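Local coordinates for malonyl CoA-acyl carrier protein transacylase (Burkholderia pseudomallei 1710b, PDB 3EZO), which probably transfers the malonyl group from malonyl-CoA to holo-acyl carrier protein, releasing coenzyme A, as the FabD malonyltransferase of fatty acid synthesis, at residues Arg123-Val131 with Ser203-Leu211; Arg219-Pro230 with Val243-Val254. All coordinates share one frame; numbering follows the deposited sequence.

Overall arrangement
Both contacts lie within the acyl transferase domain, and they bracket helix 212-223: contact 1 packs the loop leading into it, 203-211, on the end of helix 113-128, whereas contact 2 joins its last turn and the following chain to helix 246-256. Their centres are 20 Å apart, and nearest atoms stay about 6 Å from each other. Contact 1 is the more buried and carries His207, a predicted active-site residue; its core is a methionine on an aromatic ring, with one amide-hydroxyl bond on its solvent side. Contact 2 is mixed, with as many exposed as buried residues among those that touch, and combines aliphatic packing, a lysine gripping two carbonyls and two water bridges from arginine to aspartate.

Contact 1: Arg123-Val131 with Ser203-Leu211; sequences RAQAMQTAV and SAPFHSSLL
Met127 fills the tight part of this contact, reaching across Phe206 and Leu211 at about right angles to both. Its CG lies anti to the carbonyl carbon (chi1 -63°), and the bend at chi3 brings the terminal methyl over the phenyl face, with CE 4.2 Å from the centroid of the Phe206 ring; SD stands above the same ring at a greater distance, completing a Met-aromatic contact. Leu211 packs beside the ring, its CD2 3.8 Å from Met127 CB. The Met127 carbonyl also takes part, its O lying in the plane of the Phe206 ring at the edge, 3.4 Å from CE1. Sulfur SD covers one face of the Arg123 guanidinium as well, so a single thioether links the phenyl ring to the arginine. Val131 and Pro205 slide past each other in opposite directions, CG2 of the valine 3.6 Å from CD of the proline.

The arginine chain is extended from CG to NE and carries NH2 to 4.0 Å from His207 CE1, the planes inclined by 49°. Both groups hydrogen-bond to Ser98 OG, and both also bond to Gln256, consistent with a Ser-His acyltransferase site.

Toward solvent the packing gives way to polar contacts. Ser203 OG donates to Gln128 OE1 at 2.7 Å, on a lone pair in the carbonyl plane, and water 1 joins the same hydroxyl to Gln128 NE2. That NE2 also sits at the Phe206 edge, 3.7 Å from CZ, with the amide nearly perpendicular to the ring.

Around the contact, helix 65-85 touches Met127 and Gln128 through Gln69 and Thr65, helix 212-223 covers Ala130, and strand 162-169 lies against His207 through Val165 and Asn166.

Contact 2: Arg219-Pro230 with Val243-Val254; sequences REYLAGVDVKAP and VSDPAAIKDALV
Lys250 runs across to the chain leaving helix 212-223 and grips two carbonyls with its ammonium group: NZ donates to Leu222 O at 2.8 Å and to Val225 O at 2.9 Å. The second bond lies in its carbonyl plane, while the first is tilted 27° out of the Leu222 carbonyl plane, and Val225 N reaches Leu222 O from the opposite face. The lysine thus ties together the acceptors of a chain turning out of its helix, where Leu222 O has one backbone partner and gains a second.

The aliphatic part of the lysine is held by its neighbours. Fully extended beyond CG, it slides past Val227, with CE 3.7 Å from Val227 CG2, and CD lies beside Leu222 CB. Toward the C-terminal end of segment 243-254, Leu222 CD1 meets Val254 CG2 at 3.9 Å and also touches Leu253. In the other direction Val227 CG1 lies against Ile249 CG2, and Ile249 reaches Pro230 with its CD1, 3.6 Å from CD of the proline ring. Pro246, in the first turn, presses its ring carbons against Val227 O; just before it, Asp245 caps the helix through Ala248 N.

At the end of the contact near Arg219, Val254 CG1 rests over one face of the Arg219 guanidinium, 3.7 Å from NH2. Waters 2 and 3 bridge the arginine NE and NH2 to Asp251 OD1. Each charge has a direct partner too: Asp216 for Arg219, Arg255 for Asp251.

The two short helical segments run roughly antiparallel (150°), with a closest approach of their axes of 9.9 Å. Helix 99-107 packs against Ile249 and Leu253 through Leu105, and helix 113-128 touches Leu222 through Leu119.

Contact 1: Arg123-Val131 with Ser203-Leu211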
ATOM      1  N   ARG A 123       2.474  12.941  -2.129  1.00 10.88           N
ATOM      2  CA  ARG A 123       1.387  12.083  -2.573  1.00 10.58           C
ATOM      3  C   ARG A 123       0.213  12.157  -1.591  1.00 11.00           C
ATOM      4  O   ARG A 123      -0.949  12.274  -1.995  1.00 10.55           O
ATOM      5  CB  ARG A 123       1.857  10.638  -2.659  1.00 10.61           C
ATOM      6  CG  ARG A 123       0.751   9.636  -2.995  1.00 10.55           C
ATOM      7  CD  ARG A 123       1.379   8.230  -3.163  1.00 12.93           C
ATOM      8  NE  ARG A 123       0.451   7.172  -3.641  1.00  9.97           N
ATOM      9  CZ  ARG A 123      -0.278   6.383  -2.867  1.00 11.56           C
ATOM     10  NH1 ARG A 123      -0.308   6.529  -1.525  1.00 11.65           N
ATOM     11  NH2 ARG A 123      -1.022   5.446  -3.427  1.00 12.33           N
ATOM     12  N   ALA A 124       0.513  12.050  -0.300  1.00 11.07           N
ATOM     13  CA  ALA A 124      -0.533  12.146   0.735  1.00 10.40           C
ATOM     14  C   ALA A 124      -1.286  13.463   0.631  1.00  9.86           C
ATOM     15  O   ALA A 124      -2.526  13.471   0.642  1.00 10.48           O
ATOM     16  CB  ALA A 124       0.046  11.946   2.144  1.00  9.00           C
ATOM     17  N   GLN A 125      -0.562  14.564   0.499  1.00 10.32           N
ATOM     18  CA  GLN A 125      -1.166  15.908   0.382  1.00 11.81           C
ATOM     19  C   GLN A 125      -2.086  16.000  -0.862  1.00 13.18           C
ATOM     20  O   GLN A 125      -3.239  16.462  -0.758  1.00 13.94           O
ATOM     21  CB  GLN A 125      -0.048  16.982   0.369  1.00 12.72           C
ATOM     22  CG  GLN A 125      -0.317  18.298  -0.450  1.00 16.23           C
ATOM     23  CD  GLN A 125      -1.417  19.173   0.140  1.00 20.42           C
ATOM     24  OE1 GLN A 125      -1.533  19.330   1.380  1.00 19.57           O
ATOM     25  NE2 GLN A 125      -2.232  19.765  -0.746  1.00 23.32           N
ATOM     26  N   ALA A 126      -1.566  15.533  -2.011  1.00 11.99           N
ATOM     27  CA  ALA A 126      -2.295  15.482  -3.255  1.00 12.04           C
ATOM     28  C   ALA A 126      -3.596  14.696  -3.170  1.00 12.03           C
ATOM     29  O   ALA A 126      -4.621  15.152  -3.622  1.00 11.84           O
ATOM     30  CB  ALA A 126      -1.387  14.882  -4.381  1.00 11.15           C
ATOM     31  N   MET A 127      -3.524  13.478  -2.658  1.00 12.17           N
ATOM     32  CA  MET A 127      -4.679  12.607  -2.561  1.00 12.45           C
ATOM     33  C   MET A 127      -5.752  13.150  -1.575  1.00 13.95           C
ATOM     34  O   MET A 127      -6.972  12.996  -1.793  1.00 13.11           O
ATOM     35  CB  MET A 127      -4.248  11.209  -2.143  1.00 11.90           C
ATOM     36  CG  MET A 127      -3.311  10.487  -3.171  1.00 10.68           C
ATOM     37  SD  MET A 127      -2.873   8.828  -2.544  1.00 14.09           S
ATOM     38  CE  MET A 127      -4.371   7.940  -2.861  1.00 11.71           C
ATOM     39  N   GLN A 128      -5.296  13.808  -0.510  1.00 13.98           N
ATOM     40  CA  GLN A 128      -6.222  14.317   0.499  1.00 14.82           C
ATOM     41  C   GLN A 128      -6.958  15.583   0.014  1.00 14.34           C
ATOM     42  O   GLN A 128      -8.023  15.884   0.497  1.00 15.69           O
ATOM     43  CB  GLN A 128      -5.474  14.548   1.823  1.00 15.08           C
ATOM     44  CG  GLN A 128      -6.353  14.949   2.997  1.00 20.71           C
ATOM     45  CD  GLN A 128      -7.378  13.879   3.350  1.00 25.11           C
ATOM     46  OE1 GLN A 128      -8.560  14.215   3.536  1.00 28.58           O
ATOM     47  NE2 GLN A 128      -6.957  12.584   3.384  1.00 22.74           N
ATOM     48  N   THR A 129      -6.373  16.345  -0.912  1.00 13.81           N
ATOM     49  CA  THR A 129      -6.973  17.574  -1.367  1.00 13.49           C
ATOM     50  C   THR A 129      -7.465  17.584  -2.839  1.00 13.79           C
ATOM     51  O   THR A 129      -7.755  18.662  -3.391  1.00 14.67           O
ATOM     52  CB  THR A 129      -5.969  18.677  -1.159  1.00 13.53           C
ATOM     53  OG1 THR A 129      -4.818  18.415  -1.955  1.00 12.07           O
ATOM     54  CG2 THR A 129      -5.570  18.746   0.343  1.00 13.59           C
ATOM     55  N   ALA A 130      -7.549  16.416  -3.475  1.00 13.42           N
ATOM     56  CA  ALA A 130      -7.963  16.338  -4.883  1.00 13.54           C
ATOM     57  C   ALA A 130      -9.413  16.813  -5.052  1.00 14.51           C
ATOM     58  O   ALA A 130      -9.720  17.537  -6.000  1.00 14.90           O
ATOM     59  CB  ALA A 130      -7.798  14.943  -5.432  1.00 11.79           C
ATOM     60  N   VAL A 131     -10.284  16.433  -4.120  1.00 15.64           N
ATOM     61  CA  VAL A 131     -11.687  16.813  -4.194  1.00 16.82           C
ATOM     62  C   VAL A 131     -12.094  17.566  -2.933  1.00 17.06           C
ATOM     63  O   VAL A 131     -11.472  17.400  -1.861  1.00 16.30           O
ATOM     64  CB  VAL A 131     -12.628  15.606  -4.436  1.00 17.45           C
ATOM     65  CG1 VAL A 131     -12.179  14.820  -5.673  1.00 18.57           C
ATOM     66  CG2 VAL A 131     -12.668  14.707  -3.277  1.00 17.86           C
ATOM     67  N   SER A 203     -11.682  10.050   4.495  1.00 31.01           N
ATOM     68  CA  SER A 203     -12.329  11.336   4.188  1.00 29.39           C
ATOM     69  C   SER A 203     -12.287  11.743   2.692  1.00 26.76           C
ATOM     70  O   SER A 203     -12.753  12.837   2.328  1.00 26.13           O
ATOM     71  CB  SER A 203     -11.621  12.410   5.013  1.00 29.59           C
ATOM     72  OG  SER A 203     -10.252  12.470   4.629  1.00 31.60           O
ATOM     73  N   ALA A 204     -11.700  10.875   1.858  1.00 23.32           N
ATOM     74  CA  ALA A 204     -11.397  11.193   0.464  1.00 20.43           C
ATOM     75  C   ALA A 204     -11.514   9.906  -0.354  1.00 17.95           C
ATOM     76  O   ALA A 204     -11.195   8.817   0.155  1.00 18.44           O
ATOM     77  CB  ALA A 204     -10.035  11.765   0.383  1.00 20.02           C
ATOM     78  N   PRO A 205     -11.982   9.994  -1.598  1.00 15.94           N
ATOM     79  CA  PRO A 205     -12.305   8.788  -2.392  1.00 14.62           C
ATOM     80  C   PRO A 205     -11.108   8.221  -3.130  1.00 14.12           C
ATOM     81  O   PRO A 205     -11.065   8.212  -4.384  1.00 14.31           O
ATOM     82  CB  PRO A 205     -13.315   9.340  -3.388  1.00 14.81           C
ATOM     83  CG  PRO A 205     -12.817  10.703  -3.693  1.00 14.48           C
ATOM     84  CD  PRO A 205     -12.212  11.216  -2.404  1.00 17.06           C
ATOM     85  N   PHE A 206     -10.132   7.750  -2.368  1.00 12.47           N
ATOM     86  CA  PHE A 206      -8.888   7.270  -2.933  1.00 11.36           C
ATOM     87  C   PHE A 206      -9.112   6.128  -3.931  1.00 10.20           C
ATOM     88  O   PHE A 206      -9.982   5.254  -3.753  1.00  7.34           O
ATOM     89  CB  PHE A 206      -7.980   6.729  -1.811  1.00 12.85           C
ATOM     90  CG  PHE A 206      -7.568   7.748  -0.781  1.00 14.39           C
ATOM     91  CD1 PHE A 206      -7.568   9.110  -1.036  1.00 16.71           C
ATOM     92  CD2 PHE A 206      -7.103   7.315   0.444  1.00 22.73           C
ATOM     93  CE1 PHE A 206      -7.168  10.016  -0.070  1.00 18.79           C
ATOM     94  CE2 PHE A 206      -6.701   8.241   1.431  1.00 24.18           C
ATOM     95  CZ  PHE A 206      -6.737   9.579   1.154  1.00 20.37           C
ATOM     96  N   HIS A 207      -8.301   6.150  -4.981  1.00  9.76           N
ATOM     97  CA  HIS A 207      -8.266   5.108  -6.000  1.00  9.57           C
ATOM     98  C   HIS A 207      -9.523   5.093  -6.884  1.00 10.16           C
ATOM     99  O   HIS A 207      -9.651   4.219  -7.720  1.00 10.96           O
ATOM    100  CB  HIS A 207      -7.915   3.748  -5.368  1.00  9.92           C
ATOM    101  CG  HIS A 207      -6.533   3.721  -4.793  1.00  8.87           C
ATOM    102  ND1 HIS A 207      -5.407   3.735  -5.589  1.00  9.58           N
ATOM    103  CD2 HIS A 207      -6.093   3.708  -3.507  1.00 13.66           C
ATOM    104  CE1 HIS A 207      -4.327   3.764  -4.812  1.00 13.61           C
ATOM    105  NE2 HIS A 207      -4.717   3.733  -3.545  1.00 12.90           N
ATOM    106  N   SER A 208     -10.392   6.099  -6.720  1.00 10.04           N
ATOM    107  CA  SER A 208     -11.492   6.393  -7.646  1.00 10.16           C
ATOM    108  C   SER A 208     -11.089   7.420  -8.695  1.00  9.80           C
ATOM    109  O   SER A 208     -10.141   8.193  -8.513  1.00  8.59           O
ATOM    110  CB  SER A 208     -12.739   6.903  -6.905  1.00 11.50           C
ATOM    111  OG  SER A 208     -12.636   8.277  -6.548  1.00 11.24           O
ATOM    112  N   SER A 209     -11.816   7.404  -9.808  1.00  9.30           N
ATOM    113  CA  SER A 209     -11.630   8.394 -10.872  1.00  9.14           C
ATOM    114  C   SER A 209     -11.814   9.819 -10.404  1.00  9.48           C
ATOM    115  O   SER A 209     -11.313  10.745 -11.036  1.00  9.65           O
ATOM    116  CB  SER A 209     -12.593   8.089 -12.035  1.00 10.31           C
ATOM    117  OG  SER A 209     -13.951   8.100 -11.606  1.00  9.97           O
ATOM    118  N   LEU A 210     -12.521  10.030  -9.285  1.00  9.52           N
ATOM    119  CA  LEU A 210     -12.611  11.373  -8.686  1.00  9.79           C
ATOM    120  C   LEU A 210     -11.277  11.933  -8.242  1.00 10.32           C
ATOM    121  O   LEU A 210     -11.120  13.146  -8.118  1.00  9.88           O
ATOM    122  CB  LEU A 210     -13.586  11.420  -7.542  1.00 10.50           C
ATOM    123  CG  LEU A 210     -14.956  10.816  -7.813  1.00 12.73           C
ATOM    124  CD1 LEU A 210     -15.805  11.069  -6.541  1.00 15.52           C
ATOM    125  CD2 LEU A 210     -15.510  11.442  -9.034  1.00 16.05           C
ATOM    126  N   LEU A 211     -10.284  11.065  -8.058  1.00 11.10           N
ATOM    127  CA  LEU A 211      -8.978  11.521  -7.630  1.00 11.62           C
ATOM    128  C   LEU A 211      -8.055  11.939  -8.773  1.00 12.54           C
ATOM    129  O   LEU A 211      -6.877  12.157  -8.528  1.00 13.25           O
ATOM    130  CB  LEU A 211      -8.299  10.476  -6.729  1.00 11.27           C
ATOM    131  CG  LEU A 211      -7.843  11.059  -5.373  1.00 10.07           C
ATOM    132  CD1 LEU A 211      -9.024  11.290  -4.414  1.00  8.91           C
ATOM    133  CD2 LEU A 211      -6.803  10.180  -4.697  1.00  6.68           C
TER
HETATM  134  O   HOH W   1      -8.341  10.267   4.493  1.00 33.04           O

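Contact 2: Arg219-Pro230 with Val243-Val254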
ATOM      1  N   ARG A 219       2.071  13.704 -11.396  1.00 12.45           N
ATOM      2  CA  ARG A 219       2.803  13.729 -12.662  1.00 12.68           C
ATOM      3  C   ARG A 219       3.798  14.881 -12.694  1.00 13.30           C
ATOM      4  O   ARG A 219       4.958  14.702 -13.084  1.00 12.96           O
ATOM      5  CB  ARG A 219       1.853  13.798 -13.868  1.00 11.80           C
ATOM      6  CG  ARG A 219       2.588  13.629 -15.152  1.00 12.04           C
ATOM      7  CD  ARG A 219       1.700  13.876 -16.382  1.00 14.73           C
ATOM      8  NE  ARG A 219       0.612  12.880 -16.494  1.00 14.64           N
ATOM      9  CZ  ARG A 219      -0.673  13.068 -16.194  1.00 15.99           C
ATOM     10  NH1 ARG A 219      -1.124  14.200 -15.664  1.00 18.03           N
ATOM     11  NH2 ARG A 219      -1.523  12.083 -16.389  1.00 17.07           N
ATOM     12  N   GLU A 220       3.351  16.063 -12.272  1.00 14.38           N
ATOM     13  CA  GLU A 220       4.241  17.218 -12.191  1.00 15.96           C
ATOM     14  C   GLU A 220       5.372  16.967 -11.207  1.00 14.57           C
ATOM     15  O   GLU A 220       6.543  17.220 -11.505  1.00 14.71           O
ATOM     16  CB  GLU A 220       3.482  18.474 -11.744  1.00 16.93           C
ATOM     17  CG  GLU A 220       2.462  18.923 -12.728  1.00 23.11           C
ATOM     18  CD  GLU A 220       1.592  20.085 -12.214  1.00 30.52           C
ATOM     19  OE1 GLU A 220       1.603  20.400 -10.981  1.00 29.13           O
ATOM     20  OE2 GLU A 220       0.890  20.670 -13.091  1.00 36.38           O
ATOM     21  N   TYR A 221       5.032  16.445 -10.035  1.00 13.85           N
ATOM     22  CA  TYR A 221       6.065  16.155  -9.015  1.00 13.63           C
ATOM     23  C   TYR A 221       7.070  15.103  -9.501  1.00 12.86           C
ATOM     24  O   TYR A 221       8.273  15.291  -9.410  1.00 12.84           O
ATOM     25  CB  TYR A 221       5.428  15.716  -7.681  1.00 13.43           C
ATOM     26  CG  TYR A 221       6.436  15.620  -6.551  1.00 15.78           C
ATOM     27  CD1 TYR A 221       6.530  16.617  -5.570  1.00 15.22           C
ATOM     28  CD2 TYR A 221       7.295  14.535  -6.461  1.00 15.49           C
ATOM     29  CE1 TYR A 221       7.507  16.514  -4.533  1.00 17.52           C
ATOM     30  CE2 TYR A 221       8.239  14.421  -5.440  1.00 17.09           C
ATOM     31  CZ  TYR A 221       8.337  15.405  -4.483  1.00 16.67           C
ATOM     32  OH  TYR A 221       9.291  15.233  -3.483  1.00 19.53           O
ATOM     33  N   LEU A 222       6.592  13.998 -10.040  1.00 13.11           N
ATOM     34  CA  LEU A 222       7.496  12.931 -10.505  1.00 12.72           C
ATOM     35  C   LEU A 222       8.385  13.353 -11.652  1.00 13.51           C
ATOM     36  O   LEU A 222       9.417  12.751 -11.845  1.00 13.99           O
ATOM     37  CB  LEU A 222       6.705  11.664 -10.871  1.00 11.91           C
ATOM     38  CG  LEU A 222       6.192  10.920  -9.633  1.00 10.50           C
ATOM     39  CD1 LEU A 222       5.027  10.033  -9.930  1.00 10.66           C
ATOM     40  CD2 LEU A 222       7.349  10.135  -8.973  1.00  9.23           C
ATOM     41  N   ALA A 223       8.002  14.393 -12.402  1.00 14.93           N
ATOM     42  CA  ALA A 223       8.857  14.935 -13.460  1.00 16.07           C
ATOM     43  C   ALA A 223      10.264  15.294 -12.956  1.00 17.17           C
ATOM     44  O   ALA A 223      11.254  15.195 -13.700  1.00 18.60           O
ATOM     45  CB  ALA A 223       8.191  16.169 -14.119  1.00 16.58           C
ATOM     46  N   GLY A 224      10.353  15.733 -11.704  1.00 17.13           N
ATOM     47  CA  GLY A 224      11.625  16.081 -11.119  1.00 17.23           C
ATOM     48  C   GLY A 224      12.281  14.995 -10.296  1.00 18.47           C
ATOM     49  O   GLY A 224      13.290  15.271  -9.667  1.00 19.52           O
ATOM     50  N   VAL A 225      11.753  13.755 -10.294  1.00 18.19           N
ATOM     51  CA  VAL A 225      12.321  12.697  -9.454  1.00 17.29           C
ATOM     52  C   VAL A 225      13.153  11.771 -10.331  1.00 18.33           C
ATOM     53  O   VAL A 225      12.704  11.368 -11.424  1.00 18.60           O
ATOM     54  CB  VAL A 225      11.230  11.919  -8.721  1.00 17.01           C
ATOM     55  CG1 VAL A 225      11.800  10.766  -7.936  1.00 14.70           C
ATOM     56  CG2 VAL A 225      10.390  12.885  -7.828  1.00 15.21           C
ATOM     57  N   ASP A 226      14.370  11.469  -9.883  1.00 18.02           N
ATOM     58  CA  ASP A 226      15.251  10.552 -10.606  1.00 19.14           C
ATOM     59  C   ASP A 226      14.835   9.120 -10.360  1.00 18.25           C
ATOM     60  O   ASP A 226      15.112   8.570  -9.304  1.00 20.34           O
ATOM     61  CB  ASP A 226      16.709  10.692 -10.129  1.00 20.81           C
ATOM     62  CG  ASP A 226      17.682   9.879 -10.995  1.00 23.67           C
ATOM     63  OD1 ASP A 226      17.428   9.760 -12.217  1.00 30.48           O
ATOM     64  OD2 ASP A 226      18.682   9.377 -10.474  1.00 26.81           O
ATOM     65  N   VAL A 227      14.143   8.520 -11.298  1.00 16.06           N
ATOM     66  CA  VAL A 227      13.745   7.152 -11.139  1.00 15.91           C
ATOM     67  C   VAL A 227      14.679   6.360 -12.034  1.00 15.50           C
ATOM     68  O   VAL A 227      14.914   6.761 -13.161  1.00 15.96           O
ATOM     69  CB  VAL A 227      12.258   6.927 -11.533  1.00 16.17           C
ATOM     70  CG1 VAL A 227      11.929   5.424 -11.556  1.00 14.58           C
ATOM     71  CG2 VAL A 227      11.309   7.748 -10.596  1.00 13.67           C
ATOM     72  N   LYS A 228      15.173   5.241 -11.508  1.00 15.13           N
ATOM     73  CA  LYS A 228      16.094   4.350 -12.176  1.00 15.55           C
ATOM     74  C   LYS A 228      15.452   3.008 -12.458  1.00 15.15           C
ATOM     75  O   LYS A 228      14.521   2.606 -11.748  1.00 14.57           O
ATOM     76  CB  LYS A 228      17.245   4.061 -11.226  1.00 16.43           C
ATOM     77  CG  LYS A 228      17.994   5.266 -10.747  1.00 19.44           C
ATOM     78  CD  LYS A 228      19.391   5.298 -11.249  1.00 26.04           C
ATOM     79  CE  LYS A 228      20.252   6.180 -10.362  1.00 28.90           C
ATOM     80  NZ  LYS A 228      21.481   6.497 -11.094  1.00 32.59           N
ATOM     81  N   ALA A 229      15.987   2.272 -13.433  1.00 14.37           N
ATOM     82  CA  ALA A 229      15.464   0.937 -13.775  1.00 14.48           C
ATOM     83  C   ALA A 229      15.682   0.018 -12.580  1.00 14.55           C
ATOM     84  O   ALA A 229      16.767   0.003 -12.041  1.00 14.25           O
ATOM     85  CB  ALA A 229      16.197   0.357 -15.012  1.00 14.79           C
ATOM     86  N   PRO A 230      14.652  -0.744 -12.172  1.00 14.98           N
ATOM     87  CA  PRO A 230      14.792  -1.542 -10.954  1.00 14.97           C
ATOM     88  C   PRO A 230      15.759  -2.718 -11.097  1.00 16.13           C
ATOM     89  O   PRO A 230      15.898  -3.287 -12.164  1.00 16.71           O
ATOM     90  CB  PRO A 230      13.362  -2.017 -10.638  1.00 15.09           C
ATOM     91  CG  PRO A 230      12.520  -1.638 -11.760  1.00 15.22           C
ATOM     92  CD  PRO A 230      13.265  -0.709 -12.681  1.00 14.09           C
ATOM     93  N   VAL A 243       7.521  -3.399 -15.354  1.00 13.43           N
ATOM     94  CA  VAL A 243       8.092  -2.476 -16.300  1.00 14.03           C
ATOM     95  C   VAL A 243       9.467  -2.072 -15.779  1.00 14.87           C
ATOM     96  O   VAL A 243       9.651  -1.999 -14.542  1.00 16.01           O
ATOM     97  CB  VAL A 243       7.159  -1.238 -16.505  1.00 15.33           C
ATOM     98  CG1 VAL A 243       5.800  -1.670 -17.109  1.00 16.25           C
ATOM     99  CG2 VAL A 243       6.934  -0.462 -15.232  1.00 15.48           C
ATOM    100  N   SER A 244      10.411  -1.807 -16.699  1.00 14.06           N
ATOM    101  CA  SER A 244      11.744  -1.354 -16.366  1.00 14.97           C
ATOM    102  C   SER A 244      12.012   0.086 -16.696  1.00 15.16           C
ATOM    103  O   SER A 244      12.911   0.689 -16.098  1.00 15.26           O
ATOM    104  CB  SER A 244      12.791  -2.210 -17.099  1.00 16.47           C
ATOM    105  OG  SER A 244      12.568  -2.201 -18.520  1.00 18.79           O
ATOM    106  N   ASP A 245      11.288   0.631 -17.678  1.00 14.21           N
ATOM    107  CA  ASP A 245      11.437   2.016 -18.086  1.00 13.86           C
ATOM    108  C   ASP A 245      11.006   3.011 -16.985  1.00 13.84           C
ATOM    109  O   ASP A 245       9.871   2.985 -16.533  1.00 13.30           O
ATOM    110  CB  ASP A 245      10.585   2.260 -19.331  1.00 14.57           C
ATOM    111  CG  ASP A 245      10.675   3.652 -19.842  1.00 15.20           C
ATOM    112  OD1 ASP A 245      11.787   4.158 -20.028  1.00 21.84           O
ATOM    113  OD2 ASP A 245       9.630   4.271 -20.083  1.00 21.25           O
ATOM    114  N   PRO A 246      11.915   3.928 -16.582  1.00 13.96           N
ATOM    115  CA  PRO A 246      11.598   4.940 -15.569  1.00 13.52           C
ATOM    116  C   PRO A 246      10.313   5.727 -15.845  1.00 12.82           C
ATOM    117  O   PRO A 246       9.513   5.911 -14.949  1.00 12.21           O
ATOM    118  CB  PRO A 246      12.821   5.832 -15.600  1.00 14.12           C
ATOM    119  CG  PRO A 246      13.948   4.867 -15.846  1.00 15.39           C
ATOM    120  CD  PRO A 246      13.349   3.916 -16.900  1.00 13.99           C
ATOM    121  N   ALA A 247      10.108   6.173 -17.086  1.00 12.98           N
ATOM    122  CA  ALA A 247       8.885   6.903 -17.464  1.00 12.40           C
ATOM    123  C   ALA A 247       7.590   6.083 -17.213  1.00 12.64           C
ATOM    124  O   ALA A 247       6.546   6.624 -16.753  1.00 12.34           O
ATOM    125  CB  ALA A 247       8.993   7.377 -18.935  1.00 12.03           C
ATOM    126  N   ALA A 248       7.664   4.790 -17.526  1.00 10.93           N
ATOM    127  CA  ALA A 248       6.544   3.866 -17.330  1.00 11.59           C
ATOM    128  C   ALA A 248       6.245   3.641 -15.852  1.00 11.08           C
ATOM    129  O   ALA A 248       5.098   3.550 -15.459  1.00  9.38           O
ATOM    130  CB  ALA A 248       6.863   2.526 -17.991  1.00 10.33           C
ATOM    131  N   ILE A 249       7.307   3.565 -15.045  1.00 11.06           N
ATOM    132  CA  ILE A 249       7.159   3.423 -13.580  1.00 10.62           C
ATOM    133  C   ILE A 249       6.460   4.636 -12.995  1.00 10.03           C
ATOM    134  O   ILE A 249       5.494   4.503 -12.252  1.00 10.63           O
ATOM    135  CB  ILE A 249       8.528   3.230 -12.927  1.00 10.19           C
ATOM    136  CG1 ILE A 249       9.116   1.886 -13.369  1.00 10.82           C
ATOM    137  CG2 ILE A 249       8.444   3.406 -11.387  1.00  8.57           C
ATOM    138  CD1 ILE A 249      10.569   1.713 -12.921  1.00 11.20           C
ATOM    139  N   LYS A 250       6.941   5.816 -13.361  1.00 10.40           N
ATOM    140  CA  LYS A 250       6.304   7.059 -13.002  1.00 10.40           C
ATOM    141  C   LYS A 250       4.835   7.086 -13.413  1.00 11.28           C
ATOM    142  O   LYS A 250       3.977   7.439 -12.590  1.00 11.16           O
ATOM    143  CB  LYS A 250       7.006   8.254 -13.646  1.00 11.39           C
ATOM    144  CG  LYS A 250       8.435   8.493 -13.201  1.00 10.66           C
ATOM    145  CD  LYS A 250       8.973   9.851 -13.711  1.00  9.61           C
ATOM    146  CE  LYS A 250      10.422  10.055 -13.282  1.00  6.65           C
ATOM    147  NZ  LYS A 250      10.968  11.323 -13.755  1.00  8.05           N
ATOM    148  N   ASP A 251       4.538   6.719 -14.668  1.00 10.95           N
ATOM    149  CA  ASP A 251       3.167   6.784 -15.136  1.00 10.79           C
ATOM    150  C   ASP A 251       2.240   5.825 -14.365  1.00 10.75           C
ATOM    151  O   ASP A 251       1.081   6.161 -14.057  1.00  9.89           O
ATOM    152  CB  ASP A 251       3.060   6.496 -16.639  1.00 11.50           C
ATOM    153  CG  ASP A 251       1.650   6.711 -17.136  1.00 11.99           C
ATOM    154  OD1 ASP A 251       1.153   7.859 -17.060  1.00 12.66           O
ATOM    155  OD2 ASP A 251       1.029   5.704 -17.508  1.00 17.03           O
ATOM    156  N   ALA A 252       2.775   4.649 -14.032  1.00 10.07           N
ATOM    157  CA  ALA A 252       2.041   3.684 -13.219  1.00 10.36           C
ATOM    158  C   ALA A 252       1.772   4.262 -11.832  1.00  9.78           C
ATOM    159  O   ALA A 252       0.706   4.049 -11.267  1.00 10.17           O
ATOM    160  CB  ALA A 252       2.775   2.363 -13.143  1.00  8.69           C
ATOM    161  N   LEU A 253       2.715   5.015 -11.281  1.00 10.39           N
ATOM    162  CA  LEU A 253       2.457   5.693  -9.996  1.00 10.74           C
ATOM    163  C   LEU A 253       1.405   6.803 -10.116  1.00 10.35           C
ATOM    164  O   LEU A 253       0.603   6.980  -9.199  1.00 10.36           O
ATOM    165  CB  LEU A 253       3.740   6.241  -9.358  1.00 10.45           C
ATOM    166  CG  LEU A 253       4.766   5.204  -8.898  1.00 11.12           C
ATOM    167  CD1 LEU A 253       6.029   5.959  -8.379  1.00  8.94           C
ATOM    168  CD2 LEU A 253       4.196   4.229  -7.873  1.00  8.24           C
ATOM    169  N   VAL A 254       1.436   7.549 -11.223  1.00 10.46           N
ATOM    170  CA  VAL A 254       0.461   8.642 -11.491  1.00  9.31           C
ATOM    171  C   VAL A 254      -0.951   8.062 -11.556  1.00  9.45           C
ATOM    172  O   VAL A 254      -1.877   8.530 -10.847  1.00  8.24           O
ATOM    173  CB  VAL A 254       0.839   9.421 -12.794  1.00 11.65           C
ATOM    174  CG1 VAL A 254      -0.324  10.299 -13.323  1.00 10.08           C
ATOM    175  CG2 VAL A 254       2.123  10.248 -12.598  1.00  8.50           C
TER
HETATM  176  O   HOH W   2       2.114  10.300 -16.575  1.00 13.56           O
HETATM  177  O   HOH W   3      -1.168   9.038 -17.159  1.00 30.33           O